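PDB 7A9X: RNA-binding protein RMD9, mitochondrial from Saccharomyces cerevisiae S288C, which binds a twelve-nucleotide element in the 3'-untranslated regions of yeast mitochondrial mRNAs and takes part in their processing or stability. Local coordinates for residues 108-113 against 167-172; 476-481 against 562-567. All blocks are in the same frame, centred on the assembly; numbering follows the deposited sequence.

Interaction 1 of 2, residues 108-113 against 167-172; sequences VSRLIH and SGYGAT. With nucleotides of chain B.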
loop_
_atom_site.group_PDB
_atom_site.type_symbol
_atom_site.label_atom_id
_atom_site.label_comp_id
_atom_site.label_asym_id
_atom_site.label_seq_id
_atom_site.Cartn_x
_atom_site.Cartn_y
_atom_site.Cartn_z
ATOM N N VAL A 108 24.082 8.739 -14.948
ATOM C CA VAL A 108 23.245 7.557 -14.769
ATOM C C VAL A 108 22.730 7.486 -13.338
ATOM O O VAL A 108 21.557 7.170 -13.099
ATOM C CB VAL A 108 24.025 6.287 -15.155
ATOM C CG1 VAL A 108 23.159 5.046 -14.972
ATOM C CG2 VAL A 108 24.520 6.383 -16.589
ATOM N N SER A 109 23.592 7.791 -12.366
ATOM C CA SER A 109 23.192 7.730 -10.964
ATOM C C SER A 109 22.121 8.764 -10.644
ATOM O O SER A 109 21.175 8.476 -9.899
ATOM C CB SER A 109 24.412 7.927 -10.066
ATOM O OG SER A 109 25.372 6.907 -10.281
ATOM N N ARG A 110 22.253 9.975 -11.191
ATOM C CA ARG A 110 21.233 10.996 -10.974
ATOM C C ARG A 110 19.897 10.584 -11.577
ATOM O O ARG A 110 18.839 10.915 -11.031
ATOM C CB ARG A 110 21.696 12.331 -11.560
ATOM C CG ARG A 110 22.943 12.907 -10.898
ATOM C CD ARG A 110 22.601 13.824 -9.734
ATOM N NE ARG A 110 22.151 15.139 -10.187
ATOM C CZ ARG A 110 21.806 16.133 -9.373
ATOM N NH1 ARG A 110 21.408 17.295 -9.874
ATOM N NH2 ARG A 110 21.856 15.967 -8.058
ATOM N N LEU A 111 19.926 9.856 -12.697
ATOM C CA LEU A 111 18.686 9.372 -13.295
ATOM C C LEU A 111 18.039 8.295 -12.434
ATOM O O LEU A 111 16.819 8.305 -12.233
ATOM C CB LEU A 111 18.949 8.840 -14.703
ATOM C CG LEU A 111 17.721 8.302 -15.437
ATOM C CD1 LEU A 111 16.685 9.402 -15.612
ATOM C CD2 LEU A 111 18.115 7.715 -16.781
ATOM N N ILE A 112 18.841 7.356 -11.921
ATOM C CA ILE A 112 18.302 6.296 -11.072
ATOM C C ILE A 112 17.665 6.888 -9.821
ATOM O O ILE A 112 16.565 6.491 -9.419
ATOM C CB ILE A 112 19.403 5.280 -10.716
ATOM C CG1 ILE A 112 19.935 4.593 -11.975
ATOM C CG2 ILE A 112 18.874 4.253 -9.734
ATOM C CD1 ILE A 112 21.051 3.608 -11.699
ATOM N N HIS A 113 18.351 7.839 -9.184
ATOM C CA HIS A 113 17.779 8.530 -8.033
ATOM C C HIS A 113 16.451 9.184 -8.398
ATOM O O HIS A 113 15.476 9.102 -7.640
ATOM C CB HIS A 113 18.777 9.566 -7.511
ATOM C CG HIS A 113 18.330 10.287 -6.276
ATOM N ND1 HIS A 113 19.045 11.333 -5.732
ATOM C CD2 HIS A 113 17.250 10.115 -5.477
ATOM C CE1 HIS A 113 18.423 11.777 -4.655
ATOM N NE2 HIS A 113 17.331 11.055 -4.477
ATOM N N SER A 167 27.781 4.656 -10.011
ATOM C CA SER A 167 28.536 4.825 -8.782
ATOM C C SER A 167 27.825 4.107 -7.637
ATOM O O SER A 167 26.754 3.521 -7.804
ATOM C CB SER A 167 28.720 6.310 -8.469
ATOM O OG SER A 167 27.489 6.905 -8.089
ATOM N N GLY A 168 28.436 4.155 -6.451
ATOM C CA GLY A 168 27.794 3.587 -5.278
ATOM C C GLY A 168 26.536 4.329 -4.878
ATOM O O GLY A 168 25.608 3.734 -4.321
ATOM N N TYR A 169 26.489 5.635 -5.151
ATOM C CA TYR A 169 25.276 6.408 -4.916
ATOM C C TYR A 169 24.153 5.958 -5.847
ATOM O O TYR A 169 23.013 5.770 -5.409
ATOM C CB TYR A 169 25.597 7.898 -5.074
ATOM C CG TYR A 169 24.477 8.805 -5.532
ATOM C CD1 TYR A 169 23.502 9.250 -4.645
ATOM C CD2 TYR A 169 24.430 9.266 -6.843
ATOM C CE1 TYR A 169 22.493 10.100 -5.062
ATOM C CE2 TYR A 169 23.427 10.114 -7.270
ATOM C CZ TYR A 169 22.462 10.529 -6.379
ATOM O OH TYR A 169 21.463 11.376 -6.810
ATOM N N GLY A 170 24.466 5.745 -7.128
ATOM C CA GLY A 170 23.468 5.226 -8.047
ATOM C C GLY A 170 23.118 3.774 -7.806
ATOM O O GLY A 170 21.982 3.356 -8.057
ATOM N N ALA A 171 24.075 2.984 -7.314
ATOM C CA ALA A 171 23.807 1.577 -7.040
ATOM C C ALA A 171 22.804 1.414 -5.906
ATOM O O ALA A 171 21.952 0.518 -5.950
ATOM C CB ALA A 171 25.111 0.849 -6.713
ATOM N N THR A 172 22.885 2.270 -4.882
ATOM C CA THR A 172 21.968 2.157 -3.752
ATOM C C THR A 172 20.542 2.515 -4.151
ATOM O O THR A 172 19.589 1.849 -3.729
ATOM C CB THR A 172 22.425 3.045 -2.592
ATOM O OG1 THR A 172 22.614 4.386 -3.057
ATOM C CG2 THR A 172 23.719 2.524 -1.996
ATOM P P A B 3 25.449 9.919 1.926
ATOM O OP1 A B 3 24.506 9.669 3.047
ATOM O OP2 A B 3 26.105 8.774 1.244
ATOM O "O5'" A B 3 24.672 10.758 0.820
ATOM C "C5'" A B 3 23.950 11.929 1.165
ATOM C "C4'" A B 3 23.511 12.674 -0.067
ATOM O "O4'" A B 3 24.677 13.105 -0.814
ATOM C "C3'" A B 3 22.700 11.868 -1.071
ATOM O "O3'" A B 3 21.328 11.794 -0.719
ATOM C "C2'" A B 3 22.962 12.600 -2.381
ATOM O "O2'" A B 3 22.147 13.759 -2.483
ATOM C "C1'" A B 3 24.415 13.045 -2.199
ATOM N N9 A B 3 25.372 12.108 -2.814
ATOM C C8 A B 3 25.975 11.018 -2.235
ATOM N N7 A B 3 26.786 10.373 -3.038
ATOM C C5 A B 3 26.714 11.087 -4.226
ATOM C C6 A B 3 27.340 10.917 -5.473
ATOM N N6 A B 3 28.198 9.932 -5.743
ATOM N N1 A B 3 27.050 11.806 -6.450
ATOM C C2 A B 3 26.189 12.795 -6.182
ATOM N N3 A B 3 25.538 13.060 -5.051
ATOM C C4 A B 3 25.847 12.158 -4.103
ATOM P P A B 4 20.414 10.564 -1.204
ATOM O OP1 A B 4 21.251 9.622 -1.989
ATOM O OP2 A B 4 19.189 11.139 -1.811
ATOM O "O5'" A B 4 19.951 9.861 0.151
ATOM C "C5'" A B 4 20.889 9.270 1.039
ATOM C "C4'" A B 4 20.417 9.351 2.471
ATOM O "O4'" A B 4 20.519 10.721 2.947
ATOM C "C3'" A B 4 18.962 8.980 2.718
ATOM O "O3'" A B 4 18.750 7.582 2.797
ATOM C "C2'" A B 4 18.649 9.721 4.012
ATOM O "O2'" A B 4 19.177 9.027 5.132
ATOM C "C1'" A B 4 19.445 11.011 3.816
ATOM N N9 A B 4 18.614 12.056 3.194
ATOM C C8 A B 4 18.698 12.548 1.914
ATOM N N7 A B 4 17.803 13.467 1.645
ATOM C C5 A B 4 17.078 13.584 2.825
ATOM C C6 A B 4 15.988 14.393 3.192
ATOM N N6 A B 4 15.412 15.277 2.373
ATOM N N1 A B 4 15.503 14.266 4.446
ATOM C C2 A B 4 16.079 13.380 5.271
ATOM N N3 A B 4 17.108 12.565 5.043
ATOM C C4 A B 4 17.566 12.718 3.788
HETATM O O HOH W 1 22.118 13.813 -6.478
#
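At the start of what is assigned as the first pentatricopeptide repeat, the N-terminal turn of helix 168-180 lies beside helix 105-128, and Ser109 and His113 of the latter meet Ser167, Tyr169 and Gly170 next to the bound RNA. The short helical segments run nearly parallel, crossing at 26° with axes 8.2 Å apart. Such close approach rests on Gly170, whose CA is 3.9 Å from the CA of Ser109; with no side chain on Gly170, Ser109 OG can sit against its CA. This hydroxyl lies 3.0 Å from the OG of Ser167, the N-cap of helix 168-180, receives a weak bond from the Ser167 amide, and also bonds to the Ala105 carbonyl. One turn on, Ile112 rests its CG2 on the Gly170 carbonyl oxygen. With CG roughly anti to the backbone N (chi1 151°), the Tyr169 ring lies between Ser109 and the base of A3 of chain B. Ser109 CB meets the ring obliquely, 3.5 Å from Tyr169 CD2, and the adenine lies over one face. Tyr169 OH and His113 ND1 share a 2.6 Å hydrogen bond in the plane of the His113 ring, either atom being a possible donor, with the two rings at 86°. Water 1 joins the same OH to Arg110 NH2, while Arg110 NH1 bonds to Ser52. His113 is further stacked on His173, and its CE1 comes 3.0 Å from OP2 of A4 of chain B. Two bonds to the phenol oxygen hold the ring against the adenine, and the nearby phosphate would probably favour a positively charged His113.

Interaction 2 of 2, residues 476-481 against 562-567; sequences IANADL and YRYTTG. With nucleotides of chain B.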
loop_
_atom_site.group_PDB
_atom_site.type_symbol
_atom_site.label_atom_id
_atom_site.label_comp_id
_atom_site.label_asym_id
_atom_site.label_seq_id
_atom_site.Cartn_x
_atom_site.Cartn_y
_atom_site.Cartn_z
ATOM N N ILE A 476 -19.899 1.118 -15.195
ATOM C CA ILE A 476 -19.991 0.248 -14.029
ATOM C C ILE A 476 -18.727 -0.597 -13.950
ATOM O O ILE A 476 -18.413 -1.352 -14.875
ATOM C CB ILE A 476 -21.243 -0.638 -14.096
ATOM C CG1 ILE A 476 -22.508 0.218 -13.995
ATOM C CG2 ILE A 476 -21.209 -1.693 -13.004
ATOM C CD1 ILE A 476 -23.787 -0.589 -13.974
ATOM N N ALA A 477 -18.005 -0.478 -12.840
ATOM C CA ALA A 477 -16.750 -1.186 -12.662
ATOM C C ALA A 477 -16.994 -2.578 -12.082
ATOM O O ALA A 477 -18.114 -2.944 -11.713
ATOM C CB ALA A 477 -15.807 -0.381 -11.772
ATOM N N ASN A 478 -15.917 -3.364 -12.000
ATOM C CA ASN A 478 -16.015 -4.709 -11.445
ATOM C C ASN A 478 -16.425 -4.681 -9.977
ATOM O O ASN A 478 -17.225 -5.514 -9.535
ATOM C CB ASN A 478 -14.688 -5.447 -11.610
ATOM C CG ASN A 478 -14.481 -5.968 -13.018
ATOM O OD1 ASN A 478 -15.432 -6.112 -13.790
ATOM N ND2 ASN A 478 -13.233 -6.268 -13.358
ATOM N N ALA A 479 -15.892 -3.729 -9.206
ATOM C CA ALA A 479 -16.215 -3.668 -7.784
ATOM C C ALA A 479 -17.697 -3.406 -7.556
ATOM O O ALA A 479 -18.256 -3.841 -6.543
ATOM C CB ALA A 479 -15.370 -2.599 -7.092
ATOM N N ASP A 480 -18.352 -2.705 -8.484
ATOM C CA ASP A 480 -19.790 -2.492 -8.360
ATOM C C ASP A 480 -20.558 -3.793 -8.560
ATOM O O ASP A 480 -21.471 -4.107 -7.789
ATOM C CB ASP A 480 -20.251 -1.433 -9.362
ATOM C CG ASP A 480 -19.658 -0.068 -9.083
ATOM O OD1 ASP A 480 -19.677 0.355 -7.909
ATOM O OD2 ASP A 480 -19.161 0.575 -10.030
ATOM N N LEU A 481 -20.192 -4.568 -9.585
ATOM C CA LEU A 481 -20.875 -5.832 -9.832
ATOM C C LEU A 481 -20.494 -6.888 -8.803
ATOM O O LEU A 481 -21.320 -7.742 -8.460
ATOM C CB LEU A 481 -20.565 -6.328 -11.246
ATOM C CG LEU A 481 -21.002 -5.418 -12.397
ATOM C CD1 LEU A 481 -20.594 -6.016 -13.734
ATOM C CD2 LEU A 481 -22.502 -5.169 -12.353
ATOM N N TYR A 562 -19.465 -12.223 -19.082
ATOM C CA TYR A 562 -18.904 -13.557 -18.888
ATOM C C TYR A 562 -18.288 -13.693 -17.501
ATOM O O TYR A 562 -18.383 -14.753 -16.869
ATOM C CB TYR A 562 -17.862 -13.856 -19.969
ATOM C CG TYR A 562 -17.170 -15.195 -19.814
ATOM C CD1 TYR A 562 -16.006 -15.317 -19.062
ATOM C CD2 TYR A 562 -17.674 -16.334 -20.428
ATOM C CE1 TYR A 562 -15.371 -16.536 -18.916
ATOM C CE2 TYR A 562 -17.042 -17.559 -20.292
ATOM C CZ TYR A 562 -15.894 -17.654 -19.533
ATOM O OH TYR A 562 -15.264 -18.868 -19.393
ATOM N N ARG A 563 -17.648 -12.628 -17.014
ATOM C CA ARG A 563 -16.973 -12.677 -15.722
ATOM C C ARG A 563 -17.962 -12.929 -14.589
ATOM O O ARG A 563 -17.702 -13.736 -13.688
ATOM C CB ARG A 563 -16.207 -11.371 -15.494
ATOM C CG ARG A 563 -15.711 -11.157 -14.074
ATOM C CD ARG A 563 -15.089 -9.776 -13.925
ATOM N NE ARG A 563 -14.726 -9.489 -12.540
ATOM C CZ ARG A 563 -13.494 -9.597 -12.052
ATOM N NH1 ARG A 563 -13.258 -9.318 -10.777
ATOM N NH2 ARG A 563 -12.497 -9.984 -12.837
ATOM N N TYR A 564 -19.107 -12.248 -14.621
ATOM C CA TYR A 564 -20.093 -12.330 -13.553
ATOM C C TYR A 564 -21.238 -13.279 -13.885
ATOM O O TYR A 564 -22.335 -13.144 -13.333
ATOM C CB TYR A 564 -20.622 -10.935 -13.227
ATOM C CG TYR A 564 -19.604 -10.079 -12.511
ATOM C CD1 TYR A 564 -19.384 -10.227 -11.146
ATOM C CD2 TYR A 564 -18.855 -9.133 -13.201
ATOM C CE1 TYR A 564 -18.450 -9.451 -10.488
ATOM C CE2 TYR A 564 -17.922 -8.351 -12.551
ATOM C CZ TYR A 564 -17.721 -8.515 -11.195
ATOM O OH TYR A 564 -16.792 -7.741 -10.539
ATOM N N THR A 565 -21.000 -14.245 -14.770
ATOM C CA THR A 565 -22.011 -15.235 -15.121
ATOM C C THR A 565 -21.353 -16.599 -15.290
ATOM O O THR A 565 -21.386 -17.428 -14.375
ATOM C CB THR A 565 -22.756 -14.823 -16.398
ATOM O OG1 THR A 565 -23.409 -13.566 -16.185
ATOM C CG2 THR A 565 -23.795 -15.854 -16.795
ATOM N N THR A 566 -20.740 -16.836 -16.450
ATOM C CA THR A 566 -20.080 -18.116 -16.680
ATOM C C THR A 566 -18.836 -18.260 -15.813
ATOM O O THR A 566 -18.612 -19.314 -15.210
ATOM C CB THR A 566 -19.732 -18.265 -18.160
ATOM O OG1 THR A 566 -20.912 -18.061 -18.947
ATOM C CG2 THR A 566 -19.171 -19.653 -18.444
ATOM N N GLY A 567 -18.018 -17.207 -15.731
ATOM C CA GLY A 567 -16.837 -17.264 -14.888
ATOM C C GLY A 567 -17.157 -17.309 -13.409
ATOM O O GLY A 567 -16.457 -17.975 -12.642
ATOM P P U B 14 -9.505 -11.157 -10.473
ATOM O OP1 U B 14 -8.155 -10.660 -10.836
ATOM O OP2 U B 14 -10.601 -10.183 -10.246
ATOM O "O5'" U B 14 -9.971 -12.185 -11.600
ATOM C "C5'" U B 14 -9.157 -13.299 -11.957
ATOM C "C4'" U B 14 -9.848 -14.221 -12.934
ATOM O "O4'" U B 14 -11.116 -14.657 -12.365
ATOM C "C3'" U B 14 -10.177 -13.615 -14.298
ATOM O "O3'" U B 14 -10.045 -14.614 -15.310
ATOM C "C2'" U B 14 -11.645 -13.226 -14.149
ATOM O "O2'" U B 14 -12.361 -13.149 -15.364
ATOM C "C1'" U B 14 -12.171 -14.342 -13.253
ATOM N N1 U B 14 -13.342 -13.952 -12.454
ATOM C C2 U B 14 -14.565 -14.502 -12.780
ATOM O O2 U B 14 -14.708 -15.298 -13.690
ATOM N N3 U B 14 -15.614 -14.085 -11.998
ATOM C C4 U B 14 -15.562 -13.192 -10.947
ATOM O O4 U B 14 -16.594 -12.911 -10.335
ATOM C C5 U B 14 -14.260 -12.666 -10.675
ATOM C C6 U B 14 -13.221 -13.055 -11.420
ATOM P P C B 12 -14.412 -6.463 -2.024
ATOM O OP1 C B 12 -15.251 -7.686 -2.048
ATOM O OP2 C B 12 -13.239 -6.388 -1.119
ATOM O "O5'" C B 12 -13.915 -6.191 -3.513
ATOM C "C5'" C B 12 -14.793 -6.393 -4.613
ATOM C "C4'" C B 12 -14.051 -6.629 -5.907
ATOM O "O4'" C B 12 -13.559 -5.362 -6.423
ATOM C "C3'" C B 12 -12.843 -7.565 -5.828
ATOM O "O3'" C B 12 -12.800 -8.388 -6.992
ATOM C "C2'" C B 12 -11.656 -6.604 -5.835
ATOM O "O2'" C B 12 -10.464 -7.151 -6.357
ATOM C "C1'" C B 12 -12.178 -5.462 -6.703
ATOM N N1 C B 12 -11.559 -4.158 -6.415
ATOM C C2 C B 12 -11.119 -3.373 -7.485
ATOM O O2 C B 12 -11.267 -3.796 -8.642
ATOM N N3 C B 12 -10.547 -2.173 -7.238
ATOM C C4 C B 12 -10.404 -1.747 -5.983
ATOM N N4 C B 12 -9.832 -0.555 -5.795
ATOM C C5 C B 12 -10.839 -2.527 -4.871
ATOM C C6 C B 12 -11.406 -3.714 -5.129
ATOM P P U B 13 -13.587 -9.791 -7.012
ATOM O OP1 U B 13 -14.621 -9.726 -8.075
ATOM O OP2 U B 13 -13.988 -10.112 -5.618
ATOM O "O5'" U B 13 -12.483 -10.849 -7.451
ATOM C "C5'" U B 13 -11.245 -10.950 -6.763
ATOM C "C4'" U B 13 -10.572 -12.267 -7.053
ATOM O "O4'" U B 13 -11.342 -13.343 -6.456
ATOM C "C3'" U B 13 -10.475 -12.638 -8.526
ATOM O "O3'" U B 13 -9.342 -12.062 -9.155
ATOM C "C2'" U B 13 -10.440 -14.161 -8.496
ATOM O "O2'" U B 13 -9.130 -14.626 -8.203
ATOM C "C1'" U B 13 -11.342 -14.471 -7.301
ATOM N N1 U B 13 -12.742 -14.759 -7.692
ATOM C C2 U B 13 -13.028 -15.924 -8.383
ATOM O O2 U B 13 -12.182 -16.739 -8.714
ATOM N N3 U B 13 -14.356 -16.100 -8.687
ATOM C C4 U B 13 -15.408 -15.262 -8.373
ATOM O O4 U B 13 -16.553 -15.563 -8.719
ATOM C C5 U B 13 -15.034 -14.087 -7.651
ATOM C C6 U B 13 -13.748 -13.886 -7.343
#
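Arg563 leaves its helix with CG anti to the backbone N (chi1 167°) and stays extended as far as NE, whereas the ring of the next residue, Tyr564, turns beside its own backbone N (chi1 -72°); the two side chains thus reach Asn478 and Leu481 together. The Asn478 amide lies flat on the Arg563 guanidinium, their planes only 6° apart, with Asn478 CG 3.6 Å from Arg563 NE. Over the opposite face of the guanidinium lies the base of U14 of chain B, its C5 3.4 Å from Arg563 CZ. The guanidinium is thus held between the amide, stacked flat on it, and the C5 side of a tilted uracil. It is also gripped by the RNA backbone: Arg563 NH1 donates to OP2 of U14 of chain B at 2.8 Å, NH2 bonds to the same oxygen, and NH1 makes a weak bond to OP1 of U13 of chain B. The contact thus joins the start of helix 478-486, just beyond the last assigned pentatricopeptide repeat, to the end of helix 559-563, where the 3' part of the target RNA is held. Leu481 CB sits over one face of the Tyr564 ring in a CH-pi contact, 3.6 Å from the centroid and almost straight above it. Tyr564 OH lies 2.5 Å from the Asn478 carbonyl oxygen and also bonds to Ser482. The backbone O of Arg563 accepts a weak bond from N3 of U14 of chain B.

Interactions 1 and 2 lie on opposite sides of the chain's centre, their own centres 44 Å apart and their nearest atoms about 33 Å apart, so they do not touch; what connects them is the RNA of chain B. Interaction 1 meets nucleotides A3 and A4, and interaction 2 meets C12, U13 and U14, so the order of the two contacts along the protein matches the 5' to 3' order of the RNA. Both put a flat side chain against a base, an aromatic ring at 167-172 and a guanidinium at 562-567; in interaction 2 the arginine also hydrogen-bonds to phosphate oxygens, while in interaction 1 His113 lies close to one.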